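Local atomic coordinates of alginate lyase (Chitinophaga sp. MD30, PDB entry 6KCW), a protein that cleaves the polysaccharide alginate as a member of polysaccharide lyase family 36, with one side chain acting as both catalytic base and catalytic acid. Residues G114-M119 with G179-I184; G126-Q131 with G155-G160; D145-S150 with L191-R196. All blocks are in the same frame, centred on the assembly; numbering follows the deposited sequence.

Contact 1. Residues G114-M119 with G179-I184; sequences GTLRMM and GRAQII. With PO4 (phosphate ion), chain B.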
ATOM      1  N   GLY A 114      -4.631 -12.752  -0.661  1.00 40.46           N
ATOM      2  CA  GLY A 114      -5.114 -11.503  -0.099  1.00 41.04           C
ATOM      3  C   GLY A 114      -4.056 -10.436  -0.262  1.00 35.99           C
ATOM      4  O   GLY A 114      -3.016 -10.663  -0.883  1.00 36.11           O
ATOM      5  N   THR A 115      -4.341  -9.253   0.289  1.00 38.06           N
ATOM      6  CA  THR A 115      -3.368  -8.162   0.337  1.00 38.68           C
ATOM      7  C   THR A 115      -3.434  -7.431   1.670  1.00 38.24           C
ATOM      8  O   THR A 115      -4.480  -7.373   2.323  1.00 35.88           O
ATOM      9  CB  THR A 115      -3.561  -7.109  -0.759  1.00 35.67           C
ATOM     10  OG1 THR A 115      -4.933  -6.690  -0.782  1.00 38.33           O
ATOM     11  CG2 THR A 115      -3.115  -7.633  -2.111  1.00 36.27           C
ATOM     12  N   LEU A 116      -2.293  -6.849   2.051  1.00 38.66           N
ATOM     13  CA  LEU A 116      -2.187  -5.907   3.157  1.00 33.56           C
ATOM     14  C   LEU A 116      -1.804  -4.578   2.506  1.00 37.39           C
ATOM     15  O   LEU A 116      -0.652  -4.387   2.112  1.00 35.74           O
ATOM     16  CB  LEU A 116      -1.150  -6.384   4.177  1.00 36.94           C
ATOM     17  CG  LEU A 116      -1.150  -5.947   5.655  1.00 35.82           C
ATOM     18  CD1 LEU A 116       0.025  -6.572   6.398  1.00 32.88           C
ATOM     19  CD2 LEU A 116      -1.123  -4.423   5.798  1.00 37.16           C
ATOM     20  N   ARG A 117      -2.774  -3.677   2.354  1.00 35.65           N
ATOM     21  CA  ARG A 117      -2.517  -2.320   1.877  1.00 36.07           C
ATOM     22  C   ARG A 117      -3.118  -1.326   2.861  1.00 37.66           C
ATOM     23  O   ARG A 117      -3.724  -1.702   3.872  1.00 36.14           O
ATOM     24  CB  ARG A 117      -3.081  -2.082   0.463  1.00 36.42           C
ATOM     25  CG  ARG A 117      -2.445  -2.951  -0.604  1.00 36.37           C
ATOM     26  CD  ARG A 117      -3.182  -2.852  -1.949  1.00 40.21           C
ATOM     27  NE  ARG A 117      -4.620  -3.016  -1.806  1.00 34.45           N
ATOM     28  CZ  ARG A 117      -5.501  -2.749  -2.764  1.00 38.98           C
ATOM     29  NH1 ARG A 117      -5.100  -2.310  -3.950  1.00 37.90           N
ATOM     30  NH2 ARG A 117      -6.792  -2.919  -2.535  1.00 39.84           N
ATOM     31  N   MET A 118      -2.942  -0.038   2.557  1.00 39.78           N
ATOM     32  CA  MET A 118      -3.406   1.035   3.423  1.00 39.76           C
ATOM     33  C   MET A 118      -4.101   2.097   2.585  1.00 38.05           C
ATOM     34  O   MET A 118      -3.737   2.333   1.428  1.00 37.51           O
ATOM     35  CB  MET A 118      -2.242   1.673   4.227  1.00 38.70           C
ATOM     36  CG  MET A 118      -2.694   2.668   5.311  1.00 38.01           C
ATOM     37  SD  MET A 118      -1.359   3.364   6.318  1.00 41.97           S
ATOM     38  CE  MET A 118      -0.517   4.388   5.091  1.00 37.80           C
ATOM     39  N   MET A 119      -5.105   2.737   3.185  1.00 35.98           N
ATOM     40  CA  MET A 119      -5.861   3.787   2.524  1.00 40.02           C
ATOM     41  C   MET A 119      -5.896   5.036   3.389  1.00 41.37           C
ATOM     42  O   MET A 119      -5.696   4.984   4.603  1.00 40.86           O
ATOM     43  CB  MET A 119      -7.306   3.369   2.238  1.00 38.45           C
ATOM     44  CG  MET A 119      -7.465   2.215   1.294  1.00 37.65           C
ATOM     45  SD  MET A 119      -9.216   1.995   0.932  1.00 41.66           S
ATOM     46  CE  MET A 119      -9.711   3.553   0.195  1.00 35.61           C
ATOM     47  N   GLY A 179      -1.354 -16.458  10.896  1.00 39.05           N
ATOM     48  CA  GLY A 179      -0.695 -15.382  10.186  1.00 38.23           C
ATOM     49  C   GLY A 179      -0.688 -14.104  11.003  1.00 35.31           C
ATOM     50  O   GLY A 179      -1.010 -14.085  12.190  1.00 38.35           O
ATOM     51  N   ARG A 180      -0.321 -13.008  10.344  1.00 35.71           N
ATOM     52  CA  ARG A 180      -0.262 -11.726  11.032  1.00 35.24           C
ATOM     53  C   ARG A 180      -0.375 -10.595  10.023  1.00 34.29           C
ATOM     54  O   ARG A 180       0.240 -10.652   8.956  1.00 35.40           O
ATOM     55  CB  ARG A 180       1.050 -11.574  11.819  1.00 36.12           C
ATOM     56  CG  ARG A 180       0.987 -10.539  12.921  1.00 38.78           C
ATOM     57  CD  ARG A 180       0.554 -11.186  14.257  1.00 41.39           C
ATOM     58  NE  ARG A 180       0.799 -10.267  15.370  1.00 49.58           N
ATOM     59  CZ  ARG A 180       1.809 -10.374  16.231  1.00 47.51           C
ATOM     60  NH1 ARG A 180       2.665 -11.382  16.132  1.00 45.59           N
ATOM     61  NH2 ARG A 180       1.946  -9.486  17.209  1.00 43.43           N
ATOM     62  N   ALA A 181      -1.131  -9.556  10.381  1.00 32.54           N
ATOM     63  CA  ALA A 181      -1.164  -8.305   9.624  1.00 38.18           C
ATOM     64  C   ALA A 181      -0.965  -7.141  10.586  1.00 34.74           C
ATOM     65  O   ALA A 181      -1.718  -7.004  11.553  1.00 38.74           O
ATOM     66  CB  ALA A 181      -2.490  -8.157   8.863  1.00 31.31           C
ATOM     67  N   GLN A 182       0.026  -6.294  10.323  1.00 37.15           N
ATOM     68  CA  GLN A 182       0.347  -5.214  11.248  1.00 32.33           C
ATOM     69  C   GLN A 182       0.659  -3.932  10.495  1.00 36.57           C
ATOM     70  O   GLN A 182       1.406  -3.948   9.510  1.00 37.13           O
ATOM     71  CB  GLN A 182       1.532  -5.593  12.142  1.00 35.83           C
ATOM     72  CG  GLN A 182       2.007  -4.488  13.094  1.00 37.66           C
ATOM     73  CD  GLN A 182       3.235  -4.896  13.903  1.00 37.47           C
ATOM     74  OE1 GLN A 182       4.355  -4.460  13.625  1.00 37.67           O
ATOM     75  NE2 GLN A 182       3.026  -5.736  14.906  1.00 38.09           N
ATOM     76  N   ILE A 183       0.101  -2.817  10.980  1.00 39.13           N
ATOM     77  CA  ILE A 183       0.425  -1.475  10.499  1.00 36.69           C
ATOM     78  C   ILE A 183       0.751  -0.580  11.688  1.00 35.97           C
ATOM     79  O   ILE A 183      -0.057  -0.454  12.613  1.00 36.01           O
ATOM     80  CB  ILE A 183      -0.731  -0.856   9.696  1.00 37.78           C
ATOM     81  CG1 ILE A 183      -1.018  -1.679   8.435  1.00 36.81           C
ATOM     82  CG2 ILE A 183      -0.399   0.602   9.342  1.00 36.13           C
ATOM     83  CD1 ILE A 183      -2.277  -1.278   7.748  1.00 35.09           C
ATOM     84  N   ILE A 184       1.913   0.068  11.646  1.00 38.69           N
ATOM     85  CA  ILE A 184       2.370   0.973  12.703  1.00 36.40           C
ATOM     86  C   ILE A 184       2.653   2.328  12.067  1.00 38.15           C
ATOM     87  O   ILE A 184       3.440   2.418  11.118  1.00 35.89           O
ATOM     88  CB  ILE A 184       3.628   0.440  13.419  1.00 35.05           C
ATOM     89  CG1 ILE A 184       3.488  -1.047  13.765  1.00 36.74           C
ATOM     90  CG2 ILE A 184       3.907   1.249  14.686  1.00 36.83           C
ATOM     91  CD1 ILE A 184       2.538  -1.337  14.919  1.00 36.97           C
TER
HETATM   92  P   PO4 B 301     -10.623  -2.400  -4.023  1.00 52.18           P
HETATM   93  O1  PO4 B 301      -9.227  -2.353  -4.589  1.00 47.76           O
HETATM   94  O2  PO4 B 301     -11.602  -2.677  -5.144  1.00 51.56           O
HETATM   95  O3  PO4 B 301     -11.020  -1.063  -3.440  1.00 40.60           O
HETATM   96  O4  PO4 B 301     -10.724  -3.534  -2.991  1.00 54.74           O
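In the core between two antiparallel beta-sheets, L116 and M118 of strand 113-122 meet A181 and I183 of strand 179-185. The short segments run 13° from parallel with axes 8.5 Å apart, a spacing at which side chains, not backbones, make the contact. L116 supplies most of the surface buried on its strand. With CG turned anti to its own amide nitrogen (chi1 -157°), it spreads its two methyls over different partners: CD1 lies against A181, 3.9 Å from its CB, while CD2 touches I183 CG1 at 3.8 Å, the leucine and isoleucine sliding past each other in opposite directions. This is the interior of a beta-sandwich, as expected for the concanavalin clan, each strand sending alternate residues inward. Further along, M118 adds a looser apolar touch, SD to I183 CG2 at 4.2 Å. R117, between the two inward residues, points to the other face of its sheet. Its NH2 donates a nearly straight bond of 3.2 Å (170°) to O1 of a phosphate ion, which sits in plane at the guanidinium edge, and NH1 bonds to H212 ND1. K91 and Y133 also hold the phosphate, probably a crystallisation component.

Contact 2. Residues G126-Q131 with G155-G160; sequences GRVFFQ and GSITKG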
ATOM      1  N   GLY A 126     -16.893  14.190   7.694  1.00 59.68           N
ATOM      2  CA  GLY A 126     -15.782  15.118   7.552  1.00 57.08           C
ATOM      3  C   GLY A 126     -14.454  14.689   8.150  1.00 56.98           C
ATOM      4  O   GLY A 126     -13.468  15.429   8.018  1.00 52.90           O
ATOM      5  N   ARG A 127     -14.387  13.524   8.794  1.00 54.10           N
ATOM      6  CA  ARG A 127     -13.130  13.029   9.341  1.00 52.73           C
ATOM      7  C   ARG A 127     -12.305  12.363   8.243  1.00 48.47           C
ATOM      8  O   ARG A 127     -12.852  11.737   7.332  1.00 51.27           O
ATOM      9  CB  ARG A 127     -13.399  12.044  10.486  1.00 50.94           C
ATOM     10  CG  ARG A 127     -12.285  11.979  11.535  1.00 49.69           C
ATOM     11  CD  ARG A 127     -12.709  11.234  12.816  1.00 49.87           C
ATOM     12  NE  ARG A 127     -12.681   9.775  12.688  1.00 48.34           N
ATOM     13  CZ  ARG A 127     -11.636   9.008  12.995  1.00 47.61           C
ATOM     14  NH1 ARG A 127     -10.512   9.545  13.461  1.00 48.80           N
ATOM     15  NH2 ARG A 127     -11.715   7.692  12.839  1.00 42.46           N
ATOM     16  N   VAL A 128     -10.984  12.510   8.327  1.00 48.17           N
ATOM     17  CA  VAL A 128     -10.056  11.977   7.331  1.00 49.15           C
ATOM     18  C   VAL A 128      -8.924  11.262   8.059  1.00 46.85           C
ATOM     19  O   VAL A 128      -8.236  11.871   8.883  1.00 44.69           O
ATOM     20  CB  VAL A 128      -9.488  13.079   6.418  1.00 48.79           C
ATOM     21  CG1 VAL A 128      -8.440  12.493   5.482  1.00 44.63           C
ATOM     22  CG2 VAL A 128     -10.611  13.742   5.629  1.00 49.85           C
ATOM     23  N   PHE A 129      -8.701   9.990   7.727  1.00 44.51           N
ATOM     24  CA  PHE A 129      -7.726   9.196   8.464  1.00 46.22           C
ATOM     25  C   PHE A 129      -7.033   8.201   7.540  1.00 43.29           C
ATOM     26  O   PHE A 129      -7.372   8.061   6.366  1.00 40.80           O
ATOM     27  CB  PHE A 129      -8.388   8.455   9.641  1.00 44.35           C
ATOM     28  CG  PHE A 129      -9.711   7.820   9.297  1.00 39.94           C
ATOM     29  CD1 PHE A 129      -9.764   6.549   8.744  1.00 42.13           C
ATOM     30  CD2 PHE A 129     -10.900   8.496   9.526  1.00 41.36           C
ATOM     31  CE1 PHE A 129     -10.974   5.964   8.413  1.00 41.88           C
ATOM     32  CE2 PHE A 129     -12.121   7.922   9.203  1.00 46.86           C
ATOM     33  CZ  PHE A 129     -12.159   6.652   8.641  1.00 46.98           C
ATOM     34  N   PHE A 130      -6.030   7.528   8.098  1.00 44.53           N
ATOM     35  CA  PHE A 130      -5.501   6.293   7.545  1.00 41.95           C
ATOM     36  C   PHE A 130      -6.367   5.123   8.013  1.00 41.46           C
ATOM     37  O   PHE A 130      -7.076   5.208   9.018  1.00 39.35           O
ATOM     38  CB  PHE A 130      -4.039   6.089   7.975  1.00 41.66           C
ATOM     39  CG  PHE A 130      -3.058   6.995   7.274  1.00 39.11           C
ATOM     40  CD1 PHE A 130      -2.878   6.913   5.899  1.00 37.41           C
ATOM     41  CD2 PHE A 130      -2.305   7.910   7.989  1.00 40.76           C
ATOM     42  CE1 PHE A 130      -1.983   7.729   5.240  1.00 34.54           C
ATOM     43  CE2 PHE A 130      -1.390   8.735   7.334  1.00 42.43           C
ATOM     44  CZ  PHE A 130      -1.238   8.641   5.945  1.00 38.29           C
ATOM     45  N   GLN A 131      -6.328   4.023   7.257  1.00 41.53           N
ATOM     46  CA  GLN A 131      -7.088   2.851   7.667  1.00 39.98           C
ATOM     47  C   GLN A 131      -6.477   1.640   6.994  1.00 39.62           C
ATOM     48  O   GLN A 131      -6.133   1.714   5.806  1.00 41.80           O
ATOM     49  CB  GLN A 131      -8.582   2.963   7.308  1.00 36.34           C
ATOM     50  CG  GLN A 131      -8.927   2.751   5.814  1.00 41.52           C
ATOM     51  CD  GLN A 131     -10.426   2.859   5.495  1.00 40.43           C
ATOM     52  OE1 GLN A 131     -11.223   3.314   6.320  1.00 43.25           O
ATOM     53  NE2 GLN A 131     -10.809   2.431   4.291  1.00 39.17           N
ATOM     54  N   GLY A 155     -10.135  12.407  15.592  1.00 53.86           N
ATOM     55  CA  GLY A 155      -9.637  13.503  14.780  1.00 51.23           C
ATOM     56  C   GLY A 155      -9.229  13.042  13.391  1.00 50.93           C
ATOM     57  O   GLY A 155      -9.420  11.889  13.004  1.00 47.71           O
ATOM     58  N   SER A 156      -8.641  13.969  12.635  1.00 48.74           N
ATOM     59  CA  SER A 156      -8.215  13.714  11.269  1.00 45.66           C
ATOM     60  C   SER A 156      -6.696  13.800  11.142  1.00 49.67           C
ATOM     61  O   SER A 156      -6.010  14.375  11.994  1.00 48.94           O
ATOM     62  CB  SER A 156      -8.870  14.701  10.287  1.00 49.93           C
ATOM     63  OG  SER A 156     -10.260  14.444  10.114  1.00 47.82           O
ATOM     64  N   ILE A 157      -6.170  13.197  10.072  1.00 48.74           N
ATOM     65  CA  ILE A 157      -4.783  13.414   9.655  1.00 47.45           C
ATOM     66  C   ILE A 157      -4.722  14.797   9.025  1.00 45.25           C
ATOM     67  O   ILE A 157      -5.767  15.386   8.732  1.00 50.70           O
ATOM     68  CB  ILE A 157      -4.289  12.333   8.671  1.00 47.36           C
ATOM     69  CG1 ILE A 157      -5.244  12.190   7.482  1.00 46.14           C
ATOM     70  CG2 ILE A 157      -4.140  10.998   9.372  1.00 51.21           C
ATOM     71  CD1 ILE A 157      -4.832  11.107   6.495  1.00 44.73           C
ATOM     72  N   THR A 158      -3.511  15.321   8.797  1.00 44.03           N
ATOM     73  CA  THR A 158      -3.332  16.673   8.275  1.00 47.42           C
ATOM     74  C   THR A 158      -2.473  16.668   7.014  1.00 46.03           C
ATOM     75  O   THR A 158      -1.591  15.823   6.844  1.00 45.68           O
ATOM     76  CB  THR A 158      -2.679  17.590   9.314  1.00 45.98           C
ATOM     77  OG1 THR A 158      -1.436  17.013   9.732  1.00 49.84           O
ATOM     78  CG2 THR A 158      -3.588  17.772  10.528  1.00 44.49           C
ATOM     79  N   LYS A 159      -2.726  17.637   6.137  1.00 47.34           N
ATOM     80  CA  LYS A 159      -1.937  17.756   4.920  1.00 46.04           C
ATOM     81  C   LYS A 159      -0.566  18.346   5.231  1.00 51.21           C
ATOM     82  O   LYS A 159      -0.365  19.047   6.230  1.00 53.12           O
ATOM     83  CB  LYS A 159      -2.650  18.631   3.891  1.00 48.78           C
ATOM     84  CG  LYS A 159      -4.072  18.191   3.571  1.00 48.24           C
ATOM     85  CD  LYS A 159      -4.752  19.107   2.549  1.00 45.80           C
ATOM     86  CE  LYS A 159      -6.265  19.037   2.726  1.00 49.38           C
ATOM     87  NZ  LYS A 159      -7.023  19.581   1.558  1.00 49.63           N
ATOM     88  N   GLY A 160       0.392  18.052   4.361  1.00 50.12           N
ATOM     89  CA  GLY A 160       1.727  18.567   4.586  1.00 48.51           C
ATOM     90  C   GLY A 160       2.452  17.971   5.769  1.00 44.86           C
ATOM     91  O   GLY A 160       3.470  18.514   6.190  1.00 51.85           O
TER
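V128 O accepts from I157 N at 2.7 Å, and S156 CA adds a bent, weaker CA-H...O contact to the same oxygen at 3.0 Å. The amide of the same valine is also engaged, V128 N giving a 2.7 Å bond to S156 OG, so both polar backbone atoms of V128 are satisfied from the 155-160 side. R127 adds a third link. Its chain bends at chi3 (79°), which brings NH1 to G155 O in a short but bent bond (2.6 Å, 138°), with the oxygen tilted from the guanidinium plane and the donor lying in the carbonyl plane. F129 CD2 rests over one face of that guanidinium, and P152 O and S150 OG take further bonds from NH1 and NH2. Beyond these bonds, on the apolar side, I157 crosses V128 and F130 at about right angles. CG1 meets V128 CG1, and CD1 sits 4.2 Å from the centroid of the F130 ring, only 9° off its normal, a CH-pi contact. Y163 meets the F130 ring edge-to-face. F129 pairs with Y121 of strand 113-122, the one strand paired with 128-135, while V128 turns its N and O to the loop: an irregular loop bonded to the outer side of an edge strand of the beta-sandwich.

Contact 3. Residues D145-S150 with L191-R196; sequences DTFGKS and LDTAIR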
ATOM      1  N   ASP A 145     -11.222  -5.276   4.124  1.00 37.13           N
ATOM      2  CA  ASP A 145     -11.483  -5.295   5.551  1.00 38.27           C
ATOM      3  C   ASP A 145     -10.600  -4.242   6.209  1.00 41.84           C
ATOM      4  O   ASP A 145      -9.375  -4.270   6.045  1.00 42.96           O
ATOM      5  CB  ASP A 145     -11.199  -6.704   6.084  1.00 38.29           C
ATOM      6  CG  ASP A 145     -11.681  -6.920   7.493  1.00 40.28           C
ATOM      7  OD1 ASP A 145     -12.134  -5.951   8.136  1.00 40.37           O
ATOM      8  OD2 ASP A 145     -11.585  -8.080   7.967  1.00 39.48           O
ATOM      9  N   THR A 146     -11.213  -3.288   6.913  1.00 41.19           N
ATOM     10  CA  THR A 146     -10.446  -2.308   7.675  1.00 42.48           C
ATOM     11  C   THR A 146     -10.188  -2.742   9.103  1.00 41.94           C
ATOM     12  O   THR A 146      -9.424  -2.063   9.803  1.00 42.11           O
ATOM     13  CB  THR A 146     -11.155  -0.951   7.733  1.00 43.55           C
ATOM     14  OG1 THR A 146     -12.375  -1.084   8.481  1.00 37.39           O
ATOM     15  CG2 THR A 146     -11.431  -0.408   6.326  1.00 39.23           C
ATOM     16  N   PHE A 147     -10.825  -3.827   9.551  1.00 42.06           N
ATOM     17  CA  PHE A 147     -10.823  -4.258  10.947  1.00 40.45           C
ATOM     18  C   PHE A 147     -11.331  -3.171  11.878  1.00 42.09           C
ATOM     19  O   PHE A 147     -11.033  -3.180  13.075  1.00 41.27           O
ATOM     20  CB  PHE A 147      -9.434  -4.736  11.374  1.00 36.83           C
ATOM     21  CG  PHE A 147      -9.066  -6.070  10.799  1.00 42.19           C
ATOM     22  CD1 PHE A 147      -8.556  -6.172   9.509  1.00 41.02           C
ATOM     23  CD2 PHE A 147      -9.249  -7.227  11.536  1.00 37.53           C
ATOM     24  CE1 PHE A 147      -8.228  -7.406   8.966  1.00 34.21           C
ATOM     25  CE2 PHE A 147      -8.922  -8.463  11.001  1.00 41.59           C
ATOM     26  CZ  PHE A 147      -8.413  -8.550   9.707  1.00 39.52           C
ATOM     27  N   GLY A 148     -12.119  -2.243  11.342  1.00 41.25           N
ATOM     28  CA  GLY A 148     -12.595  -1.121  12.118  1.00 40.44           C
ATOM     29  C   GLY A 148     -11.534  -0.151  12.592  1.00 39.96           C
ATOM     30  O   GLY A 148     -11.810   0.636  13.497  1.00 42.05           O
ATOM     31  N   LYS A 149     -10.335  -0.160  12.007  1.00 40.83           N
ATOM     32  CA  LYS A 149      -9.210   0.586  12.576  1.00 45.36           C
ATOM     33  C   LYS A 149      -8.925   1.866  11.794  1.00 42.85           C
ATOM     34  O   LYS A 149      -9.126   1.939  10.578  1.00 39.94           O
ATOM     35  CB  LYS A 149      -7.944  -0.277  12.619  1.00 40.55           C
ATOM     36  CG  LYS A 149      -8.152  -1.667  13.217  1.00 39.39           C
ATOM     37  CD  LYS A 149      -8.622  -1.560  14.662  1.00 44.77           C
ATOM     38  CE  LYS A 149      -8.423  -2.860  15.439  1.00 45.47           C
ATOM     39  NZ  LYS A 149      -8.691  -2.671  16.897  1.00 47.60           N
ATOM     40  N   SER A 150      -8.439   2.881  12.505  1.00 44.88           N
ATOM     41  CA  SER A 150      -8.098   4.134  11.849  1.00 42.96           C
ATOM     42  C   SER A 150      -6.989   4.843  12.607  1.00 40.16           C
ATOM     43  O   SER A 150      -6.814   4.655  13.813  1.00 42.84           O
ATOM     44  CB  SER A 150      -9.316   5.058  11.722  1.00 44.34           C
ATOM     45  OG  SER A 150      -9.761   5.498  12.987  1.00 45.02           O
ATOM     46  N   LEU A 191      -3.082  -1.363  13.325  1.00 40.32           N
ATOM     47  CA  LEU A 191      -3.604  -2.717  13.253  1.00 41.87           C
ATOM     48  C   LEU A 191      -2.479  -3.664  13.621  1.00 42.78           C
ATOM     49  O   LEU A 191      -1.382  -3.563  13.061  1.00 40.65           O
ATOM     50  CB  LEU A 191      -4.134  -3.044  11.855  1.00 37.30           C
ATOM     51  CG  LEU A 191      -4.561  -4.497  11.647  1.00 41.12           C
ATOM     52  CD1 LEU A 191      -5.872  -4.769  12.371  1.00 40.42           C
ATOM     53  CD2 LEU A 191      -4.676  -4.844  10.161  1.00 38.82           C
ATOM     54  N   ASP A 192      -2.746  -4.576  14.560  1.00 34.60           N
ATOM     55  CA  ASP A 192      -1.790  -5.635  14.891  1.00 39.36           C
ATOM     56  C   ASP A 192      -2.621  -6.849  15.305  1.00 41.24           C
ATOM     57  O   ASP A 192      -2.926  -7.036  16.483  1.00 40.59           O
ATOM     58  CB  ASP A 192      -0.819  -5.201  15.986  1.00 41.95           C
ATOM     59  CG  ASP A 192       0.064  -6.345  16.484  1.00 43.76           C
ATOM     60  OD1 ASP A 192       0.328  -7.288  15.708  1.00 44.55           O
ATOM     61  OD2 ASP A 192       0.487  -6.306  17.664  1.00 52.04           O
ATOM     62  N   THR A 193      -3.002  -7.655  14.317  1.00 42.76           N
ATOM     63  CA  THR A 193      -3.905  -8.772  14.543  1.00 38.54           C
ATOM     64  C   THR A 193      -3.340 -10.058  13.958  1.00 41.19           C
ATOM     65  O   THR A 193      -2.661 -10.048  12.924  1.00 41.34           O
ATOM     66  CB  THR A 193      -5.283  -8.539  13.921  1.00 41.81           C
ATOM     67  OG1 THR A 193      -6.085  -9.717  14.109  1.00 39.46           O
ATOM     68  CG2 THR A 193      -5.148  -8.290  12.438  1.00 37.20           C
ATOM     69  N   ALA A 194      -3.647 -11.170  14.616  1.00 37.54           N
ATOM     70  CA  ALA A 194      -3.449 -12.443  13.963  1.00 34.29           C
ATOM     71  C   ALA A 194      -4.542 -12.600  12.915  1.00 38.99           C
ATOM     72  O   ALA A 194      -5.601 -11.971  12.995  1.00 43.13           O
ATOM     73  CB  ALA A 194      -3.456 -13.580  14.986  1.00 36.89           C
ATOM     74  N   ILE A 195      -4.276 -13.415  11.896  1.00 38.96           N
ATOM     75  CA  ILE A 195      -5.113 -13.412  10.703  1.00 34.22           C
ATOM     76  C   ILE A 195      -4.907 -14.718   9.960  1.00 34.43           C
ATOM     77  O   ILE A 195      -3.871 -15.372  10.089  1.00 33.99           O
ATOM     78  CB  ILE A 195      -4.772 -12.191   9.809  1.00 34.14           C
ATOM     79  CG1 ILE A 195      -5.902 -11.877   8.833  1.00 34.86           C
ATOM     80  CG2 ILE A 195      -3.489 -12.438   9.051  1.00 33.91           C
ATOM     81  CD1 ILE A 195      -5.588 -10.717   7.893  1.00 31.44           C
ATOM     82  N   ARG A 196      -5.911 -15.104   9.179  1.00 35.13           N
ATOM     83  CA  ARG A 196      -5.810 -16.188   8.216  1.00 30.99           C
ATOM     84  C   ARG A 196      -5.811 -15.552   6.835  1.00 34.76           C
ATOM     85  O   ARG A 196      -6.768 -14.857   6.478  1.00 36.07           O
ATOM     86  CB  ARG A 196      -6.967 -17.170   8.404  1.00 38.41           C
ATOM     87  CG  ARG A 196      -7.087 -18.292   7.374  1.00 38.12           C
ATOM     88  CD  ARG A 196      -7.959 -19.421   7.919  1.00 35.32           C
ATOM     89  NE  ARG A 196      -9.298 -18.959   8.277  1.00 39.06           N
ATOM     90  CZ  ARG A 196     -10.335 -19.766   8.521  1.00 46.99           C
ATOM     91  NH1 ARG A 196     -10.203 -21.093   8.450  1.00 40.31           N
ATOM     92  NH2 ARG A 196     -11.519 -19.244   8.822  1.00 44.32           N
TER
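The F147 side chain lies along L191, T193 and I195, alternate residues of strand 188-195. At its root, L191 CD1 packs 3.7 Å from F147 CB and meets CG obliquely, the two side chains running at a slant. CG of F147 stands anti to its carbonyl carbon and beside the backbone N (chi1 -73°), which carries the ring on to the next two residues. T193 CG2 stands over one face near its rim, 4.0 Å from F147 CE2, the side chains crossing at about a right angle. At the far end, F147 CZ reaches I195 CD1 at 4.0 Å, obliquely. K149 adds the flank of its chain, CG touching L191 CD1 at 3.9 Å. Over the opposite ring face, near the rim, lies D145 OD2, hydrogen-bonded to NE2 of H136, whose ring also meets F147; OD1 accepts from F147 N at 2.9 Å in an Asx turn, approached from above the carboxylate plane. A type I' turn from T146 to K149 sets F147 in a left-handed backbone conformation (phi 56°), and T146 OG1 closes an ST turn with G148 N. Replacing F147 by an alanine would probably leave T193 CG2 and I195 CD1 without their aromatic partner and weaken the hold of the turn on the strand. L191 also rests on P132 of strand 128-135, and the turn packs on the inward face of strand 188-195, the end strand, which pairs with strand 179-185.

How the contacts relate
From the N terminus, segment 114-119 comes first and 126-131 follows on the next strand of the six-stranded sheet, M119 O accepting from Q131 N. The chain then makes the turn at 145-150 and reaches 155-160, where contact 2 closes a loop wholly nested within that of contact 1. Strand 179-185 completes contact 1. Segment 191-196 finally closes contact 3, whose loop crosses both others because it starts inside them and ends beyond. Contact 3 adjoins contact 1 through the antiparallel pair I183 N to L191 O, and contact 2 where Q131 CB packs on K149 O. Contact 2 ties the loop between strands 128-135 and 162-170 to the six-stranded sheet, contact 3 ties it to the nine-stranded one, and contact 1 joins the two sheets directly.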